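Local coordinates for putative diflavin flavoprotein A 5 (Nostoc sp. PCC 7120, PDB 4FEK) that probably carries electrons from NADH to oxygen and reduces it to water, the chain here being its N-terminal metallo-beta-lactamase-like part, at residues Glu136-Asp139 / Val145-Phe148; Cys161-Gln166 / Ser220-Arg225; Ala54-Pro59 / Ile169-Lys174; Gly86-Asn91 / Ala115-Ala120. One frame throughout, in Å; residues are numbered along the deposited sequence.

Contact 1. Residues Glu136-Asp139 / Val145-Phe148; sequences ETLD and VLKF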
# COMPACT_ATOMS: atom_id res chain seq x y z
N GLU A 136 -15.87 -9.87 6.35
CA GLU A 136 -16.31 -8.72 7.12
C GLU A 136 -15.81 -7.42 6.53
O GLU A 136 -14.76 -7.37 5.89
CB GLU A 136 -15.88 -8.84 8.58
CG GLU A 136 -16.60 -9.94 9.34
CD GLU A 136 -18.11 -9.74 9.38
OE1 GLU A 136 -18.56 -8.58 9.44
OE2 GLU A 136 -18.84 -10.76 9.34
N THR A 137 -16.59 -6.36 6.73
CA THR A 137 -16.19 -5.04 6.27
C THR A 137 -15.91 -4.15 7.47
O THR A 137 -16.19 -4.51 8.61
CB THR A 137 -17.26 -4.40 5.38
OG1 THR A 137 -18.49 -4.32 6.09
CG2 THR A 137 -17.45 -5.24 4.10
N LEU A 138 -15.32 -2.99 7.19
CA LEU A 138 -15.05 -2.01 8.22
C LEU A 138 -15.67 -0.68 7.82
O LEU A 138 -15.26 -0.06 6.83
CB LEU A 138 -13.54 -1.85 8.41
CG LEU A 138 -13.07 -0.82 9.45
CD1 LEU A 138 -13.49 -1.21 10.85
CD2 LEU A 138 -11.56 -0.64 9.35
N ASP A 139 -16.66 -0.24 8.59
CA ASP A 139 -17.34 1.01 8.27
C ASP A 139 -16.66 2.18 8.99
O ASP A 139 -16.64 2.25 10.22
CB ASP A 139 -18.82 0.92 8.63
CG ASP A 139 -19.61 2.17 8.23
OD1 ASP A 139 -19.08 3.02 7.48
OD2 ASP A 139 -20.78 2.28 8.63
N VAL A 145 -17.29 2.50 3.64
CA VAL A 145 -17.25 1.10 4.03
C VAL A 145 -16.08 0.46 3.31
O VAL A 145 -15.98 0.52 2.08
CB VAL A 145 -18.55 0.38 3.66
CG1 VAL A 145 -18.50 -1.07 4.11
CG2 VAL A 145 -19.76 1.10 4.26
N LEU A 146 -15.18 -0.15 4.07
CA LEU A 146 -14.00 -0.80 3.51
C LEU A 146 -14.24 -2.28 3.29
O LEU A 146 -14.64 -2.98 4.22
CB LEU A 146 -12.83 -0.64 4.48
CG LEU A 146 -11.92 0.57 4.27
CD1 LEU A 146 -12.67 1.72 3.69
CD2 LEU A 146 -11.22 0.95 5.57
N LYS A 147 -14.00 -2.75 2.07
CA LYS A 147 -14.03 -4.18 1.76
C LYS A 147 -12.59 -4.67 1.73
O LYS A 147 -11.70 -3.94 1.29
CB LYS A 147 -14.69 -4.42 0.41
CG LYS A 147 -16.13 -3.89 0.35
CD LYS A 147 -16.89 -4.44 -0.85
CE LYS A 147 -18.40 -4.23 -0.71
NZ LYS A 147 -19.14 -4.74 -1.90
N PHE A 148 -12.35 -5.89 2.22
CA PHE A 148 -11.00 -6.44 2.29
C PHE A 148 -10.81 -7.69 1.43
O PHE A 148 -11.62 -8.64 1.50
CB PHE A 148 -10.61 -6.72 3.75
CG PHE A 148 -10.50 -5.46 4.57
CD1 PHE A 148 -11.61 -4.97 5.26
CD2 PHE A 148 -9.32 -4.75 4.61
CE1 PHE A 148 -11.52 -3.79 6.00
CE2 PHE A 148 -9.23 -3.57 5.36
CZ PHE A 148 -10.33 -3.10 6.05
O HOH W 1 -14.61 -7.27 3.08

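Contact 2. Residues Cys161-Gln166 / Ser220-Arg225; sequences CTYDVQ and SDLQVR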
# COMPACT_ATOMS: atom_id res chain seq x y z
N CYS A 161 -5.47 -6.25 -0.24
CA CYS A 161 -6.01 -5.07 -0.90
C CYS A 161 -7.23 -4.59 -0.12
O CYS A 161 -7.95 -5.41 0.46
CB CYS A 161 -6.44 -5.39 -2.34
SG CYS A 161 -5.06 -5.64 -3.47
N THR A 162 -7.46 -3.28 -0.11
CA THR A 162 -8.59 -2.69 0.59
C THR A 162 -9.33 -1.80 -0.37
O THR A 162 -8.71 -1.06 -1.12
CB THR A 162 -8.12 -1.80 1.75
OG1 THR A 162 -7.24 -2.54 2.59
CG2 THR A 162 -9.34 -1.32 2.57
N TYR A 163 -10.66 -1.90 -0.37
CA TYR A 163 -11.47 -1.14 -1.32
C TYR A 163 -12.46 -0.25 -0.56
O TYR A 163 -13.21 -0.73 0.27
CB TYR A 163 -12.20 -2.11 -2.24
CG TYR A 163 -13.15 -1.48 -3.24
CD1 TYR A 163 -12.68 -0.83 -4.37
CD2 TYR A 163 -14.53 -1.57 -3.07
CE1 TYR A 163 -13.55 -0.27 -5.30
CE2 TYR A 163 -15.42 -1.01 -4.00
CZ TYR A 163 -14.92 -0.36 -5.10
OH TYR A 163 -15.78 0.19 -6.02
N ASP A 164 -12.45 1.04 -0.86
CA ASP A 164 -13.37 1.97 -0.21
C ASP A 164 -14.54 2.14 -1.16
O ASP A 164 -14.40 2.70 -2.23
CB ASP A 164 -12.68 3.30 0.07
CG ASP A 164 -13.61 4.33 0.75
OD1 ASP A 164 -14.84 4.16 0.72
OD2 ASP A 164 -13.08 5.32 1.31
N VAL A 165 -15.69 1.62 -0.77
CA VAL A 165 -16.86 1.64 -1.65
C VAL A 165 -17.29 3.07 -1.99
O VAL A 165 -17.77 3.34 -3.09
CB VAL A 165 -18.03 0.81 -1.09
CG1 VAL A 165 -17.61 -0.63 -0.87
CG2 VAL A 165 -18.52 1.41 0.21
N GLN A 166 -17.07 4.01 -1.07
CA GLN A 166 -17.50 5.40 -1.29
C GLN A 166 -16.73 6.08 -2.43
O GLN A 166 -17.31 6.77 -3.26
CB GLN A 166 -17.34 6.22 -0.00
CG GLN A 166 -17.69 7.69 -0.19
CD GLN A 166 -19.15 7.88 -0.54
OE1 GLN A 166 -20.03 7.23 0.03
NE2 GLN A 166 -19.42 8.76 -1.50
N SER A 220 -11.28 -8.20 -10.14
CA SER A 220 -11.97 -7.98 -11.42
C SER A 220 -13.45 -7.60 -11.31
O SER A 220 -13.96 -6.90 -12.17
CB SER A 220 -11.81 -9.19 -12.37
OG SER A 220 -12.53 -10.30 -11.90
N ASP A 221 -14.13 -8.04 -10.26
CA ASP A 221 -15.52 -7.62 -10.08
C ASP A 221 -15.70 -6.23 -9.42
O ASP A 221 -16.83 -5.76 -9.30
CB ASP A 221 -16.32 -8.69 -9.35
CG ASP A 221 -16.85 -9.75 -10.30
OD1 ASP A 221 -17.55 -9.38 -11.28
OD2 ASP A 221 -16.56 -10.95 -10.09
N LEU A 222 -14.61 -5.58 -9.04
CA LEU A 222 -14.70 -4.27 -8.41
C LEU A 222 -14.82 -3.15 -9.44
O LEU A 222 -14.19 -3.19 -10.49
CB LEU A 222 -13.49 -4.01 -7.52
CG LEU A 222 -13.34 -4.90 -6.29
CD1 LEU A 222 -12.14 -4.46 -5.45
CD2 LEU A 222 -14.63 -4.87 -5.50
N GLN A 223 -15.63 -2.16 -9.11
CA GLN A 223 -15.63 -0.94 -9.89
C GLN A 223 -14.59 0.03 -9.31
O GLN A 223 -14.82 0.63 -8.26
CB GLN A 223 -17.02 -0.32 -9.84
CG GLN A 223 -17.22 0.81 -10.80
CD GLN A 223 -18.62 1.40 -10.69
OE1 GLN A 223 -18.79 2.62 -10.64
NE2 GLN A 223 -19.62 0.52 -10.64
N VAL A 224 -13.47 0.19 -10.01
CA VAL A 224 -12.33 0.95 -9.47
C VAL A 224 -11.98 2.18 -10.30
O VAL A 224 -11.80 2.10 -11.51
CB VAL A 224 -11.05 0.06 -9.38
CG1 VAL A 224 -9.92 0.81 -8.67
CG2 VAL A 224 -11.34 -1.24 -8.69
N ARG A 225 -11.84 3.32 -9.63
CA ARG A 225 -11.47 4.56 -10.29
C ARG A 225 -9.98 4.87 -10.12
O ARG A 225 -9.42 5.62 -10.90
CB ARG A 225 -12.29 5.73 -9.73
CG ARG A 225 -13.77 5.64 -10.05
CD ARG A 225 -14.52 6.80 -9.40
NE ARG A 225 -15.82 7.01 -10.04
CZ ARG A 225 -16.13 8.08 -10.76
NH1 ARG A 225 -15.24 9.06 -10.93
NH2 ARG A 225 -17.33 8.18 -11.31
O HOH W 2 -17.68 -2.27 -7.19

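Contact 3. Residues Ala54-Pro59 / Ile169-Lys174; sequences AIIDPP and ILYTDK. With PO4 (phosphate ion), chain E.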
# COMPACT_ATOMS: atom_id res chain seq x y z
N ALA A 54 -8.81 6.20 9.48
CA ALA A 54 -7.85 5.13 9.23
C ALA A 54 -6.67 5.62 8.40
O ALA A 54 -6.82 6.44 7.48
CB ALA A 54 -8.53 3.94 8.51
N ILE A 55 -5.49 5.12 8.74
CA ILE A 55 -4.34 5.30 7.89
C ILE A 55 -4.01 3.98 7.21
O ILE A 55 -4.20 2.90 7.77
CB ILE A 55 -3.12 5.89 8.62
CG1 ILE A 55 -2.63 4.97 9.72
CG2 ILE A 55 -3.48 7.26 9.26
CD1 ILE A 55 -1.51 5.64 10.55
N ILE A 56 -3.52 4.07 5.99
CA ILE A 56 -3.18 2.88 5.25
C ILE A 56 -1.69 2.89 4.90
O ILE A 56 -1.21 3.85 4.32
CB ILE A 56 -4.01 2.79 3.98
CG1 ILE A 56 -5.48 2.57 4.35
CG2 ILE A 56 -3.46 1.65 3.07
CD1 ILE A 56 -6.47 2.88 3.25
N ASP A 57 -0.98 1.83 5.30
CA ASP A 57 0.45 1.63 4.97
C ASP A 57 1.49 2.69 5.37
O ASP A 57 2.08 3.33 4.49
CB ASP A 57 0.62 1.32 3.47
CG ASP A 57 0.08 -0.06 3.10
OD1 ASP A 57 0.23 -0.99 3.92
OD2 ASP A 57 -0.49 -0.23 1.99
N PRO A 58 1.75 2.85 6.67
CA PRO A 58 2.87 3.69 7.14
C PRO A 58 4.21 3.15 6.59
O PRO A 58 4.38 1.93 6.55
CB PRO A 58 2.85 3.51 8.67
CG PRO A 58 1.49 2.96 9.00
CD PRO A 58 1.09 2.14 7.78
N PRO A 59 5.12 4.03 6.17
CA PRO A 59 6.35 3.63 5.47
C PRO A 59 7.43 3.02 6.35
O PRO A 59 7.30 2.97 7.58
CB PRO A 59 6.85 4.94 4.88
CG PRO A 59 6.35 5.98 5.87
CD PRO A 59 4.98 5.50 6.23
N ILE A 169 -11.79 3.60 -4.61
CA ILE A 169 -10.34 3.52 -4.64
C ILE A 169 -9.95 2.14 -4.11
O ILE A 169 -10.46 1.67 -3.09
CB ILE A 169 -9.68 4.61 -3.78
CG1 ILE A 169 -9.89 6.01 -4.40
CG2 ILE A 169 -8.20 4.36 -3.64
CD1 ILE A 169 -9.31 7.15 -3.51
N LEU A 170 -9.04 1.48 -4.81
CA LEU A 170 -8.48 0.22 -4.34
C LEU A 170 -7.05 0.47 -3.88
O LEU A 170 -6.21 0.95 -4.66
CB LEU A 170 -8.53 -0.80 -5.48
CG LEU A 170 -7.98 -2.17 -5.11
CD1 LEU A 170 -8.89 -2.79 -4.07
CD2 LEU A 170 -7.89 -3.06 -6.37
N TYR A 171 -6.78 0.15 -2.62
CA TYR A 171 -5.45 0.31 -2.01
C TYR A 171 -4.71 -1.00 -2.24
O TYR A 171 -5.11 -2.03 -1.69
CB TYR A 171 -5.60 0.65 -0.52
CG TYR A 171 -6.35 1.98 -0.33
CD1 TYR A 171 -5.65 3.19 -0.27
CD2 TYR A 171 -7.74 2.03 -0.29
CE1 TYR A 171 -6.31 4.41 -0.15
CE2 TYR A 171 -8.43 3.25 -0.17
CZ TYR A 171 -7.70 4.43 -0.11
OH TYR A 171 -8.36 5.64 0.01
N THR A 172 -3.67 -0.96 -3.06
CA THR A 172 -3.10 -2.19 -3.61
C THR A 172 -1.69 -2.46 -3.10
O THR A 172 -1.10 -3.50 -3.44
CB THR A 172 -3.06 -2.19 -5.16
OG1 THR A 172 -2.18 -1.15 -5.63
CG2 THR A 172 -4.44 -1.99 -5.74
N ASP A 173 -1.16 -1.51 -2.31
CA ASP A 173 0.16 -1.67 -1.67
C ASP A 173 1.21 -2.04 -2.72
O ASP A 173 1.46 -1.26 -3.64
CB ASP A 173 0.07 -2.75 -0.57
CG ASP A 173 1.31 -2.78 0.33
OD1 ASP A 173 2.17 -1.87 0.24
OD2 ASP A 173 1.41 -3.74 1.14
N LYS A 174 1.81 -3.24 -2.62
CA LYS A 174 2.86 -3.64 -3.57
C LYS A 174 2.38 -3.85 -5.00
O LYS A 174 3.19 -3.85 -5.92
CB LYS A 174 3.60 -4.90 -3.09
CG LYS A 174 4.42 -4.72 -1.83
CD LYS A 174 5.57 -3.74 -2.03
CE LYS A 174 6.33 -3.51 -0.70
NZ LYS A 174 7.61 -2.77 -0.89
P PO4 E . 9.16 -3.25 2.60
O1 PO4 E . 8.82 -2.67 3.97
O2 PO4 E . 10.63 -3.50 2.57
O3 PO4 E . 8.39 -4.54 2.48
O4 PO4 E . 8.77 -2.23 1.55
O HOH W 3 -1.93 1.00 -0.85

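Contact 4. Residues Gly86-Asn91 / Ala115-Ala120; sequences GHFSPN and AGDLRA. With PO4 (phosphate ion), chain E.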
# COMPACT_ATOMS: atom_id res chain seq x y z
N GLY A 86 -1.07 -3.38 4.21
CA GLY A 86 -1.22 -4.12 2.96
C GLY A 86 -0.36 -5.39 2.94
O GLY A 86 -0.52 -6.24 2.07
N HIS A 87 0.59 -5.47 3.87
CA HIS A 87 1.45 -6.65 4.05
C HIS A 87 2.28 -6.40 5.31
O HIS A 87 2.16 -5.33 5.90
CB HIS A 87 2.39 -6.86 2.85
CG HIS A 87 3.51 -5.88 2.77
ND1 HIS A 87 3.37 -4.63 2.22
CD2 HIS A 87 4.80 -5.97 3.18
CE1 HIS A 87 4.52 -3.98 2.30
NE2 HIS A 87 5.41 -4.78 2.86
N PHE A 88 3.10 -7.38 5.71
CA PHE A 88 3.97 -7.21 6.88
C PHE A 88 5.47 -7.29 6.54
O PHE A 88 5.92 -8.25 5.94
CB PHE A 88 3.66 -8.25 7.96
CG PHE A 88 4.50 -8.09 9.20
CD1 PHE A 88 4.08 -7.26 10.22
CD2 PHE A 88 5.72 -8.75 9.33
CE1 PHE A 88 4.86 -7.09 11.37
CE2 PHE A 88 6.50 -8.58 10.46
CZ PHE A 88 6.07 -7.75 11.48
N SER A 89 6.24 -6.29 6.97
CA SER A 89 7.70 -6.36 6.86
C SER A 89 8.33 -5.81 8.14
O SER A 89 7.88 -4.78 8.65
CB SER A 89 8.21 -5.55 5.66
OG SER A 89 8.01 -6.27 4.45
N PRO A 90 9.36 -6.49 8.63
CA PRO A 90 10.04 -6.08 9.87
C PRO A 90 10.65 -4.69 9.78
O PRO A 90 10.79 -4.04 10.82
CB PRO A 90 11.11 -7.17 10.07
CG PRO A 90 11.16 -7.93 8.80
CD PRO A 90 9.83 -7.79 8.14
N ASN A 91 10.99 -4.19 8.59
CA ASN A 91 11.55 -2.84 8.55
C ASN A 91 10.49 -1.73 8.75
O ASN A 91 10.81 -0.55 8.75
CB ASN A 91 12.39 -2.62 7.30
CG ASN A 91 11.59 -2.82 6.03
OD1 ASN A 91 10.37 -2.98 6.09
ND2 ASN A 91 12.26 -2.80 4.88
N ALA A 115 -1.04 -11.13 11.73
CA ALA A 115 -1.41 -10.89 13.12
C ALA A 115 -0.38 -11.45 14.10
O ALA A 115 -0.00 -10.78 15.08
CB ALA A 115 -2.81 -11.43 13.43
N GLY A 116 0.09 -12.66 13.83
CA GLY A 116 1.09 -13.31 14.66
C GLY A 116 2.42 -12.58 14.67
O GLY A 116 3.01 -12.37 15.73
N ASP A 117 2.88 -12.17 13.49
CA ASP A 117 4.10 -11.38 13.32
C ASP A 117 4.07 -10.07 14.10
O ASP A 117 5.07 -9.67 14.71
CB ASP A 117 4.32 -11.02 11.85
CG ASP A 117 4.63 -12.23 10.99
OD1 ASP A 117 5.22 -13.20 11.51
OD2 ASP A 117 4.29 -12.20 9.78
N LEU A 118 2.94 -9.38 14.06
CA LEU A 118 2.77 -8.14 14.80
C LEU A 118 2.93 -8.35 16.29
O LEU A 118 3.69 -7.65 16.95
CB LEU A 118 1.39 -7.55 14.53
CG LEU A 118 1.34 -6.48 13.46
CD1 LEU A 118 -0.09 -5.97 13.31
CD2 LEU A 118 2.30 -5.35 13.82
N ARG A 119 2.19 -9.33 16.82
CA ARG A 119 2.18 -9.57 18.26
C ARG A 119 3.56 -9.98 18.75
O ARG A 119 3.96 -9.63 19.85
CB ARG A 119 1.14 -10.63 18.65
CG ARG A 119 -0.31 -10.18 18.48
CD ARG A 119 -1.31 -11.10 19.20
NE ARG A 119 -2.70 -10.76 18.87
CZ ARG A 119 -3.39 -9.76 19.42
NH1 ARG A 119 -2.82 -8.98 20.34
NH2 ARG A 119 -4.64 -9.53 19.05
N ALA A 120 4.30 -10.69 17.91
CA ALA A 120 5.66 -11.08 18.25
C ALA A 120 6.63 -9.90 18.24
O ALA A 120 7.60 -9.88 19.00
CB ALA A 120 6.16 -12.19 17.33
P PO4 E . 9.16 -3.25 2.60
O1 PO4 E . 8.82 -2.67 3.97
O2 PO4 E . 10.63 -3.50 2.57
O3 PO4 E . 8.39 -4.54 2.48
O4 PO4 E . 8.77 -2.23 1.55

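Contact 1. Residues Glu136-Asp139 / Val145-Phe148
Leu138 and Leu146 form an antiparallel hydrogen-bonded pair, on segments whose end-to-end directions differ by 147°. Leu138 N donates to Leu146 O at 3.0 Å, and Leu146 N donates back to Leu138 O at 2.8 Å. With CG anti to the backbone N (chi1 179°), Leu138 lays its CD2 alongside Leu146, 4.1 Å from Leu146 CD2. Phe148 adds a ring edge, its CE1 3.7 Å from Leu138 CB. This is the tight, buried side. The two strands make a beta hairpin at the border of the five-stranded sheet of the metallo-beta-lactamase fold, and the three apolar side chains face Tyr82, Ile84 and Met132 of the other sheet. Thr137 is also close-fitting, its CB 3.2 Å from Leu146 O and 3.8 Å from Val145 CG1. Looseness sets in around it, at the exposed ends. Val145 CG2 reaches Asp139 on its other flank; Asp139 OD1 itself accepts from Gly141 N in the turn. Lys147 leaves the hairpin as an extended chain, grazing the methyl of Thr137. At Glu136 a water takes the place of a direct bond: it donates to Glu136 O at 2.8 Å and accepts from Phe148 N.

Contact 2. Residues Cys161-Gln166 / Ser220-Arg225
Tyr163, in strand 160-164, and Leu222, in an irregular segment, form the nearest CA pair across the segments, 8.4 Å apart, and no backbone-to-backbone hydrogen bond links the two; the side chain of Tyr163 bridges the gap. Its CG is anti to the backbone N (chi1 177°), which sends the ring outward from the strand to residues 222-224. Leu222 slides past it in the opposite direction and forks over one face: CD2 makes a CH-pi contact 4.2 Å from the centroid of the Tyr163 ring and 14° off its normal, whereas CD1 sits nearer the root of the ring, 3.8 Å from Tyr163 CD1. Val224 CG2 approaches the ring obliquely, 4.2 Å from Tyr163 CE1. At the ring edge Tyr163 OH donates to Gln223 O, an oxygen near the ring plane; the modelled 2.5 Å is very short, and its exact value is doubtful. A water accepts from Gln223 N at 2.8 Å and gives a weak bond to Tyr163 OH, so the hydroxyl is tied to the backbone on each side of the Gln223 CA. At the strand's end, Asp164 OD1 accepts from Gln166 N, an Asx turn. The contact joins the five-stranded sheet of the metallo-beta-lactamase fold to the connection from helix 209-219 into strand 226-229, and Tyr163, Leu222 and Val224 all touch Leu170 of strand 169-173, which runs between strands 160-164 and 226-229 in that sheet.

Contact 3. Residues Ala54-Pro59 / Ile169-Lys174
Ile56 and Tyr171 supply the apolar half of this contact, a CH-pi interaction. Ile56 CD1 lies 3.5 Å from the centroid of the Tyr171 ring and only 7° off its normal, so one methyl sits squarely over the face. Ile169 CG2 covers the opposite face toward the rim, holding the ring between two isoleucines, while Tyr46 meets it edge-to-face. Strand 53-56 belongs to the seven-stranded sheet and strand 169-173 to the five-stranded one; the contact therefore crosses the centre of the sandwich of the metallo-beta-lactamase fold, and the strand ends lead to its pocket. The second group is a pair of acids. Asp57 OD2 stands 3.6 Å from Asp173 OD1, with the carboxylate planes 33° apart. Other donors would be expected to ease the repulsion: Asp57 OD1 accepts from Gly86 N, and Asp173 OD2 from His87 ND1. A water accepts from Asp173 N at 3.0 Å and is only weakly bonded to Asp57 OD2. Apart from the pairing of the segments, Lys174, bent at chi2 (-65°), donates a hydrogen bond from NZ to phosphate O4 at 2.8 Å, and the same NZ also bonds His231 NE2.

Contact 4. Residues Gly86-Asn91 / Ala115-Ala120
The loop after strand 80-84 is where metallo-beta-lactamase relatives carry the metal-binding motif HxHxDH, and flavodiiron proteins HxExDH; here it reads His87-Phe88-Ser89-Pro90-Asn91-Arg92, and the loop packs on helix 112-121 through Phe88. The ring of Phe88, with CG anti to its own N (chi1 -178°), extends to the helix and receives Asp117 CB over its centre, 3.6 Å from the centroid and 12° off the normal, a CH-pi contact. Asp117 OD2 lies on the same side of the ring but beyond its rim, 3.8 Å from Phe88 CD2, with the carboxylate and ring planes 34° apart. Leu118 comes from another direction: its CD2 lies at the ring edge, 3.9 Å from Phe88 CE1. Beyond the contact, Ile93 also touches Phe88, and Leu118 packs on Ile129. The flanking residues His87 and Ser89 turn instead to a phosphate, probably from the crystallisation liquor. His87 NE2 donates to its O3 at 3.0 Å, and Ser89 OG donates to the same oxygen at 2.6 Å. Asn91 ND2 gives a further bond to O2, 2.9 Å long, and Arg92 NE donates to the phosphate as well. Phe88 is thus held mainly by CH-pi and apolar contacts. Two irons per subunit are attributed to the protein, yet His87 NE2 donates to phosphate and so is not acting as a metal ligand in this crystal; the loop presents N-H and O-H donors to an anion where relatives bind metal.

In the fold
Contacts 1, 2 and 3 share the five-stranded sheet. Contact 1 occupies its hairpin border, its centre about 11 Å from that of contact 2, whose centre is about 13 Å from that of contact 3. Strand 145-150 pairs with 160-164, and 160-164 with 169-173, so each contact passes directly into the next. Contact 3 also reaches the seven-stranded sheet through strand 53-56, near the middle of the chain. Contacts 4 and 1 both fall, in that order, between the two segments of contact 3, whereas contacts 2 and 3 interlace in sequence. Contact 4, its centre about 15 Å from that of contact 3, meets it through His87-Asp173 and Gly86-Asp57; both bind the phosphate, consistent with the pocket lying where loops from both sheets meet.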